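Local atomic coordinates of putative citrate lyase, alfa subunit (Streptococcus mutans, PDB entry 2HJ0), a protein that is a putative citrate lyase alpha subunit of the CitF family, built on two largely parallel beta sheets flanked by helices. Residues G180-Y192 against D327-D340. Sequence-based numbering, arbitrary orientation.
Sequences GTRGKTTCGSLGY and DVQDFDHPSAVSLD
An ST turn at S189, in the loop that follows strand 178-179 of the ten-stranded sheet, fits against strand 329-330, which pairs in parallel with strand 308-309, and against helix 333-341, a buried joint between the part with the ten-stranded sheet and the part with the nine-stranded one. S189 N donates to D330 OD1 at 2.8 Å, with an N-H...O angle of 161° and OD1 met nearly along its C-O axis. A chi1 of 174° turns S189 OG to the side of its own carbonyl carbon, where it closes the turn by accepting from G191 N at 3.2 Å, and the same OG faces D327 O, also at 3.2 Å. The D327 side chain is bonded through OD2 to H346 NE2. Beside the turn, G188 lies against helix 333-341, its CA 3.4 Å from A336 CB. L339 CD2 packs over the G188-S189 peptide and meets T181 CG2 at 3.7 Å, the two side chains crossing at about a right angle. At the other end, the Y192 ring, stacked with H71, has V328 O over one face, while the Q329 amide meets its edge with the planes 85° apart, OE1 lying 3.2 Å from Y192 OH.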
loop_
_atom_site.group_PDB
_atom_site.type_symbol
_atom_site.label_atom_id
_atom_site.label_comp_id
_atom_site.label_asym_id
_atom_site.label_seq_id
_atom_site.Cartn_x
_atom_site.Cartn_y
_atom_site.Cartn_z
ATOM N N GLY A 180 5.193 13.319 1.039
ATOM C CA GLY A 180 4.828 14.715 1.123
ATOM C C GLY A 180 5.359 15.426 2.346
ATOM O O GLY A 180 4.901 16.520 2.673
ATOM N N THR A 181 6.333 14.822 3.013
ATOM C CA THR A 181 6.893 15.408 4.212
ATOM C C THR A 181 8.362 15.771 4.098
ATOM O O THR A 181 9.007 16.063 5.095
ATOM C CB THR A 181 6.726 14.457 5.389
ATOM O OG1 THR A 181 7.331 13.198 5.056
ATOM C CG2 THR A 181 5.238 14.257 5.705
ATOM N N ARG A 182 8.900 15.748 2.891
ATOM C CA ARG A 182 10.299 16.099 2.682
ATOM C C ARG A 182 10.376 16.900 1.391
ATOM O O ARG A 182 9.726 16.555 0.411
ATOM C CB ARG A 182 11.148 14.834 2.557
ATOM C CG ARG A 182 11.008 13.867 3.720
ATOM C CD ARG A 182 11.500 14.497 5.007
ATOM N NE ARG A 182 12.847 15.051 4.835
ATOM C CZ ARG A 182 13.935 14.329 4.573
ATOM N NH1 ARG A 182 13.846 13.007 4.453
ATOM N NH2 ARG A 182 15.114 14.934 4.430
ATOM N N GLY A 183 11.164 17.965 1.391
ATOM C CA GLY A 183 11.289 18.793 0.201
ATOM C C GLY A 183 11.127 20.267 0.515
ATOM O O GLY A 183 10.809 20.629 1.649
ATOM N N LYS A 184 11.341 21.138 -0.467
ATOM C CA LYS A 184 11.202 22.575 -0.216
ATOM C C LYS A 184 9.754 23.021 -0.351
ATOM O O LYS A 184 9.427 24.159 -0.057
ATOM C CB LYS A 184 12.067 23.370 -1.185
ATOM C CG LYS A 184 11.530 23.443 -2.590
ATOM C CD LYS A 184 12.555 24.024 -3.546
ATOM C CE LYS A 184 11.932 24.225 -4.930
ATOM N NZ LYS A 184 12.932 24.576 -5.979
ATOM N N THR A 185 8.885 22.119 -0.787
ATOM C CA THR A 185 7.492 22.470 -0.947
ATOM C C THR A 185 6.637 21.309 -0.479
ATOM O O THR A 185 5.969 20.657 -1.288
ATOM C CB THR A 185 7.171 22.745 -2.416
ATOM O OG1 THR A 185 8.177 23.594 -2.976
ATOM C CG2 THR A 185 5.813 23.416 -2.544
ATOM N N THR A 186 6.657 21.048 0.825
ATOM C CA THR A 186 5.889 19.948 1.411
ATOM C C THR A 186 4.406 20.252 1.586
ATOM O O THR A 186 3.988 21.394 1.496
ATOM C CB THR A 186 6.449 19.570 2.799
ATOM O OG1 THR A 186 6.210 20.649 3.717
ATOM C CG2 THR A 186 7.950 19.299 2.716
ATOM N N CYS A 187 3.615 19.222 1.844
ATOM C CA CYS A 187 2.181 19.404 2.062
ATOM C C CYS A 187 1.687 18.368 3.070
ATOM O O CYS A 187 0.500 18.300 3.384
ATOM C CB CYS A 187 1.422 19.224 0.756
ATOM S SG CYS A 187 1.682 17.604 0.035
ATOM N N GLY A 188 2.613 17.550 3.556
ATOM C CA GLY A 188 2.255 16.531 4.518
ATOM C C GLY A 188 1.677 15.275 3.887
ATOM O O GLY A 188 2.294 14.658 3.018
ATOM N N SER A 189 0.485 14.892 4.331
ATOM C CA SER A 189 -0.164 13.712 3.807
ATOM C C SER A 189 -0.418 13.788 2.304
ATOM O O SER A 189 -0.457 14.873 1.715
ATOM C CB SER A 189 -1.486 13.485 4.524
ATOM O OG SER A 189 -2.187 12.414 3.922
ATOM N N LEU A 190 -0.576 12.618 1.694
ATOM C CA LEU A 190 -0.844 12.491 0.265
ATOM C C LEU A 190 -1.979 11.503 0.035
ATOM O O LEU A 190 -2.007 10.809 -0.977
ATOM C CB LEU A 190 0.400 12.000 -0.459
ATOM C CG LEU A 190 1.485 13.046 -0.652
ATOM C CD1 LEU A 190 2.670 12.407 -1.355
ATOM C CD2 LEU A 190 0.939 14.220 -1.475
ATOM N N GLY A 191 -2.912 11.464 0.984
ATOM C CA GLY A 191 -4.041 10.556 0.915
ATOM C C GLY A 191 -4.894 10.567 -0.341
ATOM O O GLY A 191 -5.382 9.518 -0.756
ATOM N N TYR A 192 -5.098 11.726 -0.951
ATOM C CA TYR A 192 -5.913 11.736 -2.149
ATOM C C TYR A 192 -5.077 11.229 -3.326
ATOM O O TYR A 192 -5.577 10.488 -4.159
ATOM C CB TYR A 192 -6.480 13.138 -2.427
ATOM C CG TYR A 192 -7.344 13.679 -1.301
ATOM C CD1 TYR A 192 -8.408 12.931 -0.786
ATOM C CD2 TYR A 192 -7.049 14.911 -0.699
ATOM C CE1 TYR A 192 -9.149 13.392 0.315
ATOM C CE2 TYR A 192 -7.780 15.384 0.396
ATOM C CZ TYR A 192 -8.825 14.620 0.904
ATOM O OH TYR A 192 -9.522 15.055 2.012
ATOM N N ASP A 327 -4.433 10.822 9.347
ATOM C CA ASP A 327 -4.397 12.000 8.478
ATOM C C ASP A 327 -4.559 11.731 6.982
ATOM O O ASP A 327 -3.748 11.027 6.380
ATOM C CB ASP A 327 -3.054 12.715 8.715
ATOM C CG ASP A 327 -2.989 14.093 8.096
ATOM O OD1 ASP A 327 -3.634 14.330 7.058
ATOM O OD2 ASP A 327 -2.263 14.943 8.658
ATOM N N VAL A 328 -5.590 12.315 6.379
ATOM C CA VAL A 328 -5.797 12.137 4.949
ATOM C C VAL A 328 -5.411 13.427 4.229
ATOM O O VAL A 328 -5.182 13.450 3.020
ATOM C CB VAL A 328 -7.254 11.793 4.622
ATOM C CG1 VAL A 328 -8.143 13.024 4.776
ATOM C CG2 VAL A 328 -7.329 11.236 3.218
ATOM N N GLN A 329 -5.341 14.506 4.991
ATOM C CA GLN A 329 -4.962 15.789 4.437
ATOM C C GLN A 329 -4.622 16.796 5.535
ATOM O O GLN A 329 -5.318 16.891 6.544
ATOM C CB GLN A 329 -6.082 16.334 3.562
ATOM C CG GLN A 329 -5.974 17.804 3.359
ATOM C CD GLN A 329 -6.997 18.321 2.398
ATOM O OE1 GLN A 329 -8.166 17.908 2.429
ATOM N NE2 GLN A 329 -6.574 19.238 1.532
ATOM N N ASP A 330 -3.545 17.544 5.332
ATOM C CA ASP A 330 -3.132 18.540 6.305
ATOM C C ASP A 330 -3.622 19.904 5.888
ATOM O O ASP A 330 -3.679 20.204 4.702
ATOM C CB ASP A 330 -1.620 18.561 6.419
ATOM C CG ASP A 330 -1.083 17.314 7.027
ATOM O OD1 ASP A 330 -0.251 16.645 6.376
ATOM O OD2 ASP A 330 -1.499 16.999 8.164
ATOM N N PHE A 331 -3.961 20.734 6.867
ATOM C CA PHE A 331 -4.457 22.071 6.588
ATOM C C PHE A 331 -3.536 23.223 7.033
ATOM O O PHE A 331 -3.956 24.383 7.070
ATOM C CB PHE A 331 -5.853 22.230 7.193
ATOM C CG PHE A 331 -6.958 21.684 6.322
ATOM C CD1 PHE A 331 -7.750 22.536 5.563
ATOM C CD2 PHE A 331 -7.200 20.317 6.251
ATOM C CE1 PHE A 331 -8.766 22.029 4.749
ATOM C CE2 PHE A 331 -8.213 19.808 5.442
ATOM C CZ PHE A 331 -8.995 20.663 4.691
ATOM N N ASP A 332 -2.292 22.902 7.380
ATOM C CA ASP A 332 -1.305 23.909 7.766
ATOM C C ASP A 332 0.069 23.264 7.923
ATOM O O ASP A 332 0.176 22.077 8.223
ATOM C CB ASP A 332 -1.715 24.645 9.051
ATOM C CG ASP A 332 -1.880 23.724 10.227
ATOM O OD1 ASP A 332 -2.374 24.194 11.270
ATOM O OD2 ASP A 332 -1.521 22.532 10.119
ATOM N N HIS A 333 1.120 24.045 7.711
ATOM C CA HIS A 333 2.471 23.515 7.792
ATOM C C HIS A 333 2.776 22.676 9.035
ATOM O O HIS A 333 3.297 21.565 8.934
ATOM C CB HIS A 333 3.481 24.654 7.677
ATOM C CG HIS A 333 4.901 24.201 7.748
ATOM N ND1 HIS A 333 5.452 23.340 6.823
ATOM C CD2 HIS A 333 5.866 24.442 8.664
ATOM C CE1 HIS A 333 6.696 23.066 7.170
ATOM N NE2 HIS A 333 6.973 23.720 8.284
ATOM N N PRO A 334 2.458 23.192 10.228
ATOM C CA PRO A 334 2.733 22.428 11.450
ATOM C C PRO A 334 2.124 21.024 11.458
ATOM O O PRO A 334 2.745 20.083 11.959
ATOM C CB PRO A 334 2.185 23.334 12.559
ATOM C CG PRO A 334 1.115 24.105 11.872
ATOM C CD PRO A 334 1.730 24.433 10.538
ATOM N N SER A 335 0.921 20.870 10.905
ATOM C CA SER A 335 0.302 19.542 10.858
ATOM C C SER A 335 1.069 18.643 9.909
ATOM O O SER A 335 1.243 17.456 10.166
ATOM C CB SER A 335 -1.147 19.617 10.398
ATOM O OG SER A 335 -1.965 20.128 11.433
ATOM N N ALA A 336 1.529 19.207 8.803
ATOM C CA ALA A 336 2.279 18.408 7.871
ATOM C C ALA A 336 3.576 18.017 8.570
ATOM O O ALA A 336 4.035 16.888 8.451
ATOM C CB ALA A 336 2.556 19.185 6.614
ATOM N N VAL A 337 4.161 18.937 9.326
ATOM C CA VAL A 337 5.411 18.637 10.014
ATOM C C VAL A 337 5.238 17.511 11.011
ATOM O O VAL A 337 6.068 16.606 11.091
ATOM C CB VAL A 337 5.943 19.875 10.731
ATOM C CG1 VAL A 337 7.185 19.519 11.552
ATOM C CG2 VAL A 337 6.284 20.948 9.690
ATOM N N SER A 338 4.146 17.576 11.762
ATOM C CA SER A 338 3.822 16.576 12.769
ATOM C C SER A 338 3.730 15.164 12.199
ATOM O O SER A 338 4.108 14.186 12.856
ATOM C CB SER A 338 2.501 16.932 13.437
ATOM O OG SER A 338 2.245 16.048 14.500
ATOM N N LEU A 339 3.216 15.061 10.979
ATOM C CA LEU A 339 3.071 13.772 10.323
ATOM C C LEU A 339 4.404 13.054 10.267
ATOM O O LEU A 339 4.465 11.829 10.184
ATOM C CB LEU A 339 2.540 13.961 8.910
ATOM C CG LEU A 339 2.390 12.687 8.081
ATOM C CD1 LEU A 339 1.416 11.734 8.762
ATOM C CD2 LEU A 339 1.898 13.057 6.686
ATOM N N ASP A 340 5.476 13.829 10.319
ATOM C CA ASP A 340 6.810 13.271 10.276
ATOM C C ASP A 340 7.438 13.171 11.665
ATOM O O ASP A 340 8.058 12.162 12.001
ATOM C CB ASP A 340 7.688 14.131 9.370
ATOM C CG ASP A 340 9.150 13.747 9.446
ATOM O OD1 ASP A 340 9.477 12.576 9.157
ATOM O OD2 ASP A 340 9.974 14.618 9.800
#